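Local coordinates for protein uncharacterized RNA methyltransferase pyrab10780 (Pyrococcus abyssi, PDB 2JJQ) that methylates C5 of uridine 54 in tRNA, using S-adenosyl-L-methionine as the methyl donor, at residues Y97-Q100 with L101-K104; A278-L281 with V282-V285; E390-A393 with R394-M398. All coordinates share one frame; numbering follows the deposited sequence.

How the interactions relate
All three interactions are turns within single helices around the C-terminal catalytic domain. Interaction 2, on helix 275-288, lies nearest the centre of the chain, about 15 Å from it (centre to centre). Its L281 side chain is about 6 Å from the bound S-adenosyl-L-homocysteine and about 4 Å from the side chain of E419, the predicted proton acceptor. Interaction 1 starts helix 97-112, with the K104 and E419 side chains about 9 Å apart. In interaction 3, on helix 389-398, the T391 side chain is about 8 Å from that of C387, the predicted nucleophile. The centres are 21 to 24 Å apart and no two interactions touch. Helix 97-112 continues to I111 and L112, which pack against E390, F392 and A393.

Interaction 1. Residues Y97-Q100 with L101-K104; sequences YDYQ and LEFK
L101 packs over one face of the Y97 ring in the first turns of helix 97-112. CG of L101 is 4.3 Å from the Y97 ring centroid, a CH-pi contact offset toward the rim. CD1 of L101 meets CE2 of Y97 at 3.8 Å, and CD2 of L101 lies 3.6 Å from OH of Y97. The ring reaches this place because CG of Y97 is anti to the backbone N (chi1 -171°). The hydroxyl hydrogen-bonds to OD2 of D410 and N of S121.

Y99 is buried on the inner flank. OE2 of E102 lies at its ring edge, 3.3 Å from CE1 of Y99, with ring and carboxylate planes 74° apart. The D98 and E102 side is looser and more exposed. One water donates to OE1 of E102 and, weakly, to OD2 of D98. It lies between two carboxylates that are probably both charged, and may ease their repulsion.

A second water donates to OE1 of Q100 at 2.7 Å and accepts from NZ of K104 at 2.8 Å. OE1 also accepts from N of H414. NZ of K104 makes a salt bridge to D410 and bonds to O of H417, which probably keeps the lysine charged.

Interaction 2. Residues A278-L281 with V282-V285; sequences AVNL and VRKV
Helix 275-288 belongs to the class I-like methyltransferase domain, where it packs against helix 303-310 and strand 419-424. Within it, V279 and R283 are one turn apart and run alongside each other in the same direction. CG1 of V279 sits over one face of the R283 guanidinium, 3.4 Å from NE of R283 and offset toward the rim. The arginine is extended from CG to NE, which carries its flat group back along the helix to lie beside V279. CG of R283 also passes 3.1 Å from the backbone O of V279. That same oxygen of V279 accepts the backbone N-H of R283, with N of R283 at 3.1 Å. NH2 of R283 forms a salt bridge with D259.

L281, V282 and V285 turn inward. L281 touches F304, E419 and V421. V285 follows one turn later and touches F304 and V421 as well. V282 rests on Y307 and L258, close to T303 of the cofactor site. The L281 side chain comes within about 6 Å (nearest atoms) of the bound S-adenosyl-L-homocysteine.

N280 lies on the more open side, its ND2 bonded to Q277. A water bridges its other end to the arginine: it donates to OD1 of N280 at 3.0 Å and accepts from NH1 of R283 at 3.1 Å, in the guanidinium plane.

Interaction 3. Residues E390-A393 with R394-M398; sequences ETFA and RDVKM
The F392 ring has V396 over one face, though the modelled approach is too short to be trusted. Y384 meets F392 edge-to-face. The second flat group is the R394 guanidinium. CG and OD1 of D395 lie at its edge, in its plane; the carboxylate is turned out of that plane. R394 grips D395 side-on in a salt bridge: NE of R394 reaches OD1 of D395 at 3.0 Å, and NH2 of R394 reaches the same OD1 at 2.8 Å. NH2 comes from the syn side, while NE comes from above the carboxylate plane. A bend at chi3 (64°) turns the arginine end toward its neighbour.

Helix 389-398 links strand 381-386 to strand 403-409, a beta-alpha-beta crossover between parallel strands, with 419-424 between them in the sheet. F392 touches I403, I406, L420 and A422, and V396 touches I403 and L424.

OD2 of D395 is held by the hydroxyl of Y384 and the backbone N of L366. NH2 of R394 also bonds to O of A364. The backbone N of D395 bonds to O of T391 at 2.9 Å. At the C-terminal end, the backbone N of K397 makes a weak bond to O of A393 at 3.4 Å, and CE of K397 lies 3.3 Å from the same oxygen.

Interaction 1. Residues Y97-Q100 with L101-K104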
ATOM      1  N   TYR A  97      17.297   7.128  -5.751  1.00 13.10           N
ATOM      2  CA  TYR A  97      16.773   6.066  -4.857  1.00 14.48           C
ATOM      3  C   TYR A  97      17.651   5.831  -3.639  1.00 14.60           C
ATOM      4  O   TYR A  97      17.174   5.654  -2.491  1.00 13.58           O
ATOM      5  CB  TYR A  97      16.515   4.776  -5.652  1.00 15.72           C
ATOM      6  CG  TYR A  97      15.784   3.761  -4.805  1.00 11.50           C
ATOM      7  CD1 TYR A  97      14.536   4.060  -4.293  1.00 13.48           C
ATOM      8  CD2 TYR A  97      16.336   2.497  -4.564  1.00 13.83           C
ATOM      9  CE1 TYR A  97      13.825   3.117  -3.522  1.00 13.36           C
ATOM     10  CE2 TYR A  97      15.641   1.568  -3.776  1.00 14.53           C
ATOM     11  CZ  TYR A  97      14.395   1.893  -3.263  1.00 12.89           C
ATOM     12  OH  TYR A  97      13.728   0.978  -2.437  1.00 12.47           O
ATOM     13  N   ASP A  98      18.974   5.906  -3.837  1.00 14.02           N
ATOM     14  CA  ASP A  98      19.845   5.678  -2.683  1.00 13.66           C
ATOM     15  C   ASP A  98      19.604   6.744  -1.614  1.00 14.53           C
ATOM     16  O   ASP A  98      19.744   6.476  -0.406  1.00 15.12           O
ATOM     17  CB  ASP A  98      21.317   5.611  -3.093  1.00 16.04           C
ATOM     18  CG  ASP A  98      21.894   6.972  -3.409  1.00 17.65           C
ATOM     19  OD1 ASP A  98      21.253   7.729  -4.135  1.00 19.58           O
ATOM     20  OD2 ASP A  98      23.012   7.318  -2.942  1.00 22.40           O
ATOM     21  N   TYR A  99      19.267   7.952  -2.042  1.00 13.06           N
ATOM     22  CA  TYR A  99      19.001   8.996  -1.050  1.00 13.76           C
ATOM     23  C   TYR A  99      17.651   8.749  -0.391  1.00 13.16           C
ATOM     24  O   TYR A  99      17.490   8.998   0.807  1.00 13.96           O
ATOM     25  CB  TYR A  99      19.092  10.433  -1.583  1.00 13.68           C
ATOM     26  CG  TYR A  99      18.910  11.380  -0.419  1.00 14.30           C
ATOM     27  CD1 TYR A  99      19.867  11.450   0.586  1.00 16.89           C
ATOM     28  CD2 TYR A  99      17.737  12.078  -0.240  1.00 16.95           C
ATOM     29  CE1 TYR A  99      19.680  12.220   1.695  1.00 17.85           C
ATOM     30  CE2 TYR A  99      17.550  12.892   0.908  1.00 16.71           C
ATOM     31  CZ  TYR A  99      18.522  12.930   1.856  1.00 19.89           C
ATOM     32  OH  TYR A  99      18.419  13.706   3.019  1.00 24.26           O
ATOM     33  N   GLN A 100      16.657   8.325  -1.173  1.00 11.25           N
ATOM     34  CA  GLN A 100      15.384   7.944  -0.514  1.00 12.36           C
ATOM     35  C   GLN A 100      15.689   6.983   0.635  1.00 12.35           C
ATOM     36  O   GLN A 100      15.104   7.118   1.692  1.00 13.44           O
ATOM     37  CB  GLN A 100      14.444   7.271  -1.527  1.00 12.23           C
ATOM     38  CG  GLN A 100      13.912   8.264  -2.557  1.00 12.27           C
ATOM     39  CD  GLN A 100      12.933   7.589  -3.482  1.00 12.70           C
ATOM     40  OE1 GLN A 100      12.206   6.690  -3.055  1.00 12.86           O
ATOM     41  NE2 GLN A 100      12.953   7.960  -4.757  1.00 13.79           N
ATOM     42  N   LEU A 101      16.540   5.975   0.420  1.00 12.76           N
ATOM     43  CA  LEU A 101      16.793   4.989   1.476  1.00 13.16           C
ATOM     44  C   LEU A 101      17.537   5.604   2.671  1.00 14.46           C
ATOM     45  O   LEU A 101      17.290   5.260   3.821  1.00 13.95           O
ATOM     46  CB  LEU A 101      17.615   3.807   0.909  1.00 14.24           C
ATOM     47  CG  LEU A 101      16.898   3.031  -0.173  1.00 15.36           C
ATOM     48  CD1 LEU A 101      17.959   1.941  -0.748  1.00 19.60           C
ATOM     49  CD2 LEU A 101      15.626   2.385   0.343  1.00 18.22           C
ATOM     50  N   GLU A 102      18.436   6.546   2.388  1.00 13.48           N
ATOM     51  CA  GLU A 102      19.168   7.244   3.440  1.00 14.33           C
ATOM     52  C   GLU A 102      18.180   8.072   4.289  1.00 13.16           C
ATOM     53  O   GLU A 102      18.265   8.078   5.511  1.00 13.93           O
ATOM     54  CB  GLU A 102      20.235   8.146   2.794  1.00 16.34           C
ATOM     55  CG  GLU A 102      20.982   8.996   3.795  1.00 22.40           C
ATOM     56  CD  GLU A 102      22.044   9.894   3.144  1.00 33.52           C
ATOM     57  OE1 GLU A 102      22.780   9.428   2.242  1.00 39.35           O
ATOM     58  OE2 GLU A 102      22.164  11.067   3.567  1.00 38.66           O
ATOM     59  N   PHE A 103      17.239   8.748   3.638  1.00 13.42           N
ATOM     60  CA  PHE A 103      16.225   9.518   4.334  1.00 13.22           C
ATOM     61  C   PHE A 103      15.420   8.599   5.271  1.00 13.30           C
ATOM     62  O   PHE A 103      15.110   8.975   6.412  1.00 13.32           O
ATOM     63  CB  PHE A 103      15.283  10.180   3.305  1.00 13.49           C
ATOM     64  CG  PHE A 103      13.935  10.603   3.886  1.00 12.64           C
ATOM     65  CD1 PHE A 103      13.828  11.789   4.566  1.00 15.57           C
ATOM     66  CD2 PHE A 103      12.790   9.808   3.738  1.00 14.65           C
ATOM     67  CE1 PHE A 103      12.611  12.208   5.085  1.00 13.94           C
ATOM     68  CE2 PHE A 103      11.569  10.187   4.254  1.00 15.20           C
ATOM     69  CZ  PHE A 103      11.476  11.402   4.988  1.00 16.21           C
ATOM     70  N   LYS A 104      15.078   7.407   4.796  1.00 13.03           N
ATOM     71  CA  LYS A 104      14.285   6.454   5.578  1.00 14.01           C
ATOM     72  C   LYS A 104      15.091   5.915   6.756  1.00 14.40           C
ATOM     73  O   LYS A 104      14.555   5.784   7.847  1.00 15.26           O
ATOM     74  CB  LYS A 104      13.740   5.323   4.680  1.00 13.69           C
ATOM     75  CG  LYS A 104      12.572   5.901   3.870  1.00 12.21           C
ATOM     76  CD  LYS A 104      12.084   5.004   2.759  1.00 14.31           C
ATOM     77  CE  LYS A 104      10.831   5.633   2.128  1.00 13.20           C
ATOM     78  NZ  LYS A 104      10.155   4.819   1.027  1.00 15.06           N
TER
HETATM   79  O   HOH W   1      22.520   9.860  -0.893  1.00 47.82           O
HETATM   80  O   HOH W   2      12.051   4.880  -1.001  1.00 16.17           O

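Interaction 2. Residues A278-L281 with V282-V285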
ATOM      1  N   ALA A 278       7.008  -7.599  -1.325  1.00 11.67           N
ATOM      2  CA  ALA A 278       6.112  -8.481  -0.572  1.00 11.54           C
ATOM      3  C   ALA A 278       6.807  -9.833  -0.409  1.00 10.74           C
ATOM      4  O   ALA A 278       6.588 -10.514   0.574  1.00 10.27           O
ATOM      5  CB  ALA A 278       4.802  -8.628  -1.311  1.00 12.11           C
ATOM      6  N   VAL A 279       7.572 -10.249  -1.421  1.00 11.20           N
ATOM      7  CA  VAL A 279       8.290 -11.530  -1.362  1.00 10.09           C
ATOM      8  C   VAL A 279       9.267 -11.438  -0.174  1.00 11.06           C
ATOM      9  O   VAL A 279       9.351 -12.370   0.642  1.00 10.62           O
ATOM     10  CB  VAL A 279       9.013 -11.851  -2.677  1.00 12.08           C
ATOM     11  CG1 VAL A 279       9.928 -13.066  -2.508  1.00 13.00           C
ATOM     12  CG2 VAL A 279       7.952 -12.107  -3.795  1.00 10.49           C
ATOM     13  N   ASN A 280      10.018 -10.342  -0.084  1.00 10.77           N
ATOM     14  CA  ASN A 280      10.970 -10.221   1.057  1.00 11.80           C
ATOM     15  C   ASN A 280      10.228 -10.178   2.401  1.00 12.27           C
ATOM     16  O   ASN A 280      10.708 -10.710   3.392  1.00 11.47           O
ATOM     17  CB  ASN A 280      11.803  -8.970   0.899  1.00 13.39           C
ATOM     18  CG  ASN A 280      12.821  -9.101  -0.201  1.00 14.76           C
ATOM     19  OD1 ASN A 280      13.185 -10.228  -0.611  1.00 16.67           O
ATOM     20  ND2 ASN A 280      13.316  -7.973  -0.678  1.00 14.53           N
ATOM     21  N   LEU A 281       9.061  -9.534   2.412  1.00 11.45           N
ATOM     22  CA  LEU A 281       8.287  -9.361   3.663  1.00 11.42           C
ATOM     23  C   LEU A 281       7.795 -10.703   4.195  1.00 11.41           C
ATOM     24  O   LEU A 281       7.983 -11.024   5.369  1.00 11.01           O
ATOM     25  CB  LEU A 281       7.112  -8.396   3.360  1.00 12.16           C
ATOM     26  CG  LEU A 281       6.152  -8.112   4.508  1.00 16.86           C
ATOM     27  CD1 LEU A 281       6.971  -7.495   5.631  1.00 21.09           C
ATOM     28  CD2 LEU A 281       5.070  -7.184   3.951  1.00 19.36           C
ATOM     29  N   VAL A 282       7.210 -11.548   3.337  1.00 11.00           N
ATOM     30  CA  VAL A 282       6.729 -12.867   3.829  1.00 12.22           C
ATOM     31  C   VAL A 282       7.913 -13.753   4.205  1.00 13.22           C
ATOM     32  O   VAL A 282       7.817 -14.502   5.142  1.00 13.65           O
ATOM     33  CB  VAL A 282       5.770 -13.604   2.857  1.00 13.98           C
ATOM     34  CG1 VAL A 282       4.524 -12.752   2.650  1.00 11.59           C
ATOM     35  CG2 VAL A 282       6.409 -13.877   1.470  1.00 10.77           C
ATOM     36  N   ARG A 283       9.015 -13.670   3.458  1.00 11.99           N
ATOM     37  CA  ARG A 283      10.204 -14.474   3.813  1.00 13.45           C
ATOM     38  C   ARG A 283      10.709 -14.020   5.174  1.00 14.15           C
ATOM     39  O   ARG A 283      11.053 -14.867   6.020  1.00 14.16           O
ATOM     40  CB  ARG A 283      11.289 -14.275   2.770  1.00 12.58           C
ATOM     41  CG  ARG A 283      10.948 -14.956   1.453  1.00 11.19           C
ATOM     42  CD  ARG A 283      12.144 -14.677   0.495  1.00 13.00           C
ATOM     43  NE  ARG A 283      11.913 -15.283  -0.813  1.00 14.37           N
ATOM     44  CZ  ARG A 283      12.766 -15.124  -1.824  1.00 17.54           C
ATOM     45  NH1 ARG A 283      13.881 -14.374  -1.629  1.00 17.25           N
ATOM     46  NH2 ARG A 283      12.515 -15.692  -3.004  1.00 16.99           N
ATOM     47  N   LYS A 284      10.726 -12.695   5.386  1.00 12.98           N
ATOM     48  CA  LYS A 284      11.292 -12.162   6.643  1.00 15.08           C
ATOM     49  C   LYS A 284      10.456 -12.599   7.806  1.00 14.85           C
ATOM     50  O   LYS A 284      11.010 -13.009   8.808  1.00 14.52           O
ATOM     51  CB  LYS A 284      11.389 -10.627   6.662  1.00 16.25           C
ATOM     52  CG  LYS A 284      12.109 -10.073   7.931  1.00 15.50           C
ATOM     53  CD  LYS A 284      13.661 -10.340   7.699  1.00 19.30           C
ATOM     54  CE  LYS A 284      14.556 -10.029   8.825  1.00 28.31           C
ATOM     55  NZ  LYS A 284      15.930 -10.560   8.420  1.00 27.34           N
ATOM     56  N   VAL A 285       9.128 -12.461   7.694  1.00 13.50           N
ATOM     57  CA  VAL A 285       8.237 -12.957   8.744  1.00 14.66           C
ATOM     58  C   VAL A 285       8.468 -14.434   9.021  1.00 14.94           C
ATOM     59  O   VAL A 285       8.575 -14.826  10.202  1.00 15.55           O
ATOM     60  CB  VAL A 285       6.763 -12.651   8.455  1.00 14.64           C
ATOM     61  CG1 VAL A 285       5.828 -13.349   9.496  1.00 13.58           C
ATOM     62  CG2 VAL A 285       6.569 -11.067   8.425  1.00 12.74           C
TER
HETATM   63  O   HOH W   3      14.637 -12.479   0.644  1.00 25.01           O

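Interaction 3. Residues E390-A393 with R394-M398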
ATOM      1  N   GLU A 390       5.804   5.501  14.453  1.00 17.29           N
ATOM      2  CA  GLU A 390       5.480   6.115  15.714  1.00 18.43           C
ATOM      3  C   GLU A 390       4.487   5.296  16.526  1.00 17.90           C
ATOM      4  O   GLU A 390       4.605   5.246  17.750  1.00 17.48           O
ATOM      5  CB  GLU A 390       4.993   7.564  15.489  1.00 20.30           C
ATOM      6  CG  GLU A 390       6.129   8.452  15.004  1.00 24.18           C
ATOM      7  CD  GLU A 390       5.776   9.936  14.938  1.00 35.28           C
ATOM      8  OE1 GLU A 390       4.569  10.287  14.821  1.00 36.56           O
ATOM      9  OE2 GLU A 390       6.740  10.743  14.974  1.00 39.48           O
ATOM     10  N   THR A 391       3.501   4.692  15.859  1.00 17.14           N
ATOM     11  CA  THR A 391       2.539   3.817  16.557  1.00 18.11           C
ATOM     12  C   THR A 391       3.216   2.537  17.033  1.00 17.33           C
ATOM     13  O   THR A 391       2.970   2.092  18.155  1.00 15.47           O
ATOM     14  CB  THR A 391       1.292   3.485  15.705  1.00 19.01           C
ATOM     15  OG1 THR A 391       1.662   2.552  14.689  1.00 28.04           O
ATOM     16  CG2 THR A 391       0.878   4.685  15.000  1.00 16.09           C
ATOM     17  N   PHE A 392       4.080   1.957  16.194  1.00 16.22           N
ATOM     18  CA  PHE A 392       4.879   0.815  16.626  1.00 16.64           C
ATOM     19  C   PHE A 392       5.656   1.165  17.911  1.00 16.15           C
ATOM     20  O   PHE A 392       5.673   0.408  18.886  1.00 16.34           O
ATOM     21  CB  PHE A 392       5.885   0.430  15.554  1.00 16.68           C
ATOM     22  CG  PHE A 392       6.914  -0.525  16.051  1.00 16.69           C
ATOM     23  CD1 PHE A 392       6.549  -1.856  16.341  1.00 18.28           C
ATOM     24  CD2 PHE A 392       8.233  -0.119  16.258  1.00 18.93           C
ATOM     25  CE1 PHE A 392       7.531  -2.759  16.816  1.00 21.12           C
ATOM     26  CE2 PHE A 392       9.169  -0.981  16.731  1.00 20.65           C
ATOM     27  CZ  PHE A 392       8.840  -2.311  17.005  1.00 21.70           C
ATOM     28  N   ALA A 393       6.328   2.310  17.892  1.00 16.37           N
ATOM     29  CA  ALA A 393       7.181   2.714  19.025  1.00 16.90           C
ATOM     30  C   ALA A 393       6.365   2.836  20.303  1.00 16.97           C
ATOM     31  O   ALA A 393       6.829   2.441  21.381  1.00 16.91           O
ATOM     32  CB  ALA A 393       7.904   4.046  18.715  1.00 16.49           C
ATOM     33  N   ARG A 394       5.172   3.420  20.163  1.00 16.79           N
ATOM     34  CA  ARG A 394       4.196   3.574  21.247  1.00 18.25           C
ATOM     35  C   ARG A 394       3.790   2.237  21.822  1.00 19.06           C
ATOM     36  O   ARG A 394       3.837   2.025  23.043  1.00 18.29           O
ATOM     37  CB  ARG A 394       2.956   4.284  20.728  1.00 17.79           C
ATOM     38  CG  ARG A 394       1.891   4.583  21.862  1.00 19.38           C
ATOM     39  CD  ARG A 394       0.497   4.775  21.299  1.00 19.78           C
ATOM     40  NE  ARG A 394      -0.045   3.563  20.655  1.00 21.28           N
ATOM     41  CZ  ARG A 394      -1.170   3.540  19.926  1.00 23.38           C
ATOM     42  NH1 ARG A 394      -1.863   4.676  19.735  1.00 24.38           N
ATOM     43  NH2 ARG A 394      -1.600   2.394  19.373  1.00 23.14           N
ATOM     44  N   ASP A 395       3.366   1.319  20.943  1.00 18.02           N
ATOM     45  CA  ASP A 395       2.863   0.029  21.391  1.00 17.74           C
ATOM     46  C   ASP A 395       3.990  -0.800  22.018  1.00 18.58           C
ATOM     47  O   ASP A 395       3.750  -1.522  22.966  1.00 18.86           O
ATOM     48  CB  ASP A 395       2.253  -0.762  20.204  1.00 17.63           C
ATOM     49  CG  ASP A 395       0.914  -0.223  19.733  1.00 18.69           C
ATOM     50  OD1 ASP A 395       0.302   0.629  20.431  1.00 18.64           O
ATOM     51  OD2 ASP A 395       0.461  -0.631  18.611  1.00 15.87           O
ATOM     52  N   VAL A 396       5.211  -0.718  21.494  1.00 19.21           N
ATOM     53  CA  VAL A 396       6.265  -1.591  22.013  1.00 21.55           C
ATOM     54  C   VAL A 396       6.585  -1.230  23.491  1.00 22.19           C
ATOM     55  O   VAL A 396       6.860  -2.120  24.299  1.00 21.68           O
ATOM     56  CB  VAL A 396       7.516  -1.661  21.089  1.00 22.43           C
ATOM     57  CG1 VAL A 396       8.662  -2.462  21.768  1.00 24.97           C
ATOM     58  CG2 VAL A 396       7.163  -2.371  19.810  1.00 24.93           C
ATOM     59  N   LYS A 397       6.499   0.051  23.834  1.00 22.26           N
ATOM     60  CA  LYS A 397       6.678   0.499  25.234  1.00 24.86           C
ATOM     61  C   LYS A 397       5.659  -0.122  26.172  1.00 25.39           C
ATOM     62  O   LYS A 397       5.985  -0.432  27.325  1.00 26.56           O
ATOM     63  CB  LYS A 397       6.574   2.033  25.349  1.00 24.19           C
ATOM     64  CG  LYS A 397       7.763   2.773  24.812  1.00 27.74           C
ATOM     65  CD  LYS A 397       7.557   4.304  24.887  1.00 31.78           C
ATOM     66  CE  LYS A 397       7.335   4.871  23.505  1.00 33.13           C
ATOM     67  NZ  LYS A 397       7.768   6.302  23.438  1.00 36.44           N
ATOM     68  N   MET A 398       4.431  -0.290  25.683  1.00 24.73           N
ATOM     69  CA  MET A 398       3.370  -0.896  26.478  1.00 25.08           C
ATOM     70  C   MET A 398       3.547  -2.413  26.618  1.00 24.35           C
ATOM     71  O   MET A 398       3.071  -3.008  27.577  1.00 24.39           O
ATOM     72  CB  MET A 398       2.003  -0.609  25.875  1.00 25.49           C
ATOM     73  CG  MET A 398       1.790   0.827  25.443  1.00 30.28           C
ATOM     74  SD  MET A 398       0.288   1.010  24.463  1.00 47.00           S
ATOM     75  CE  MET A 398       0.082   2.799  24.459  1.00 44.12           C
TER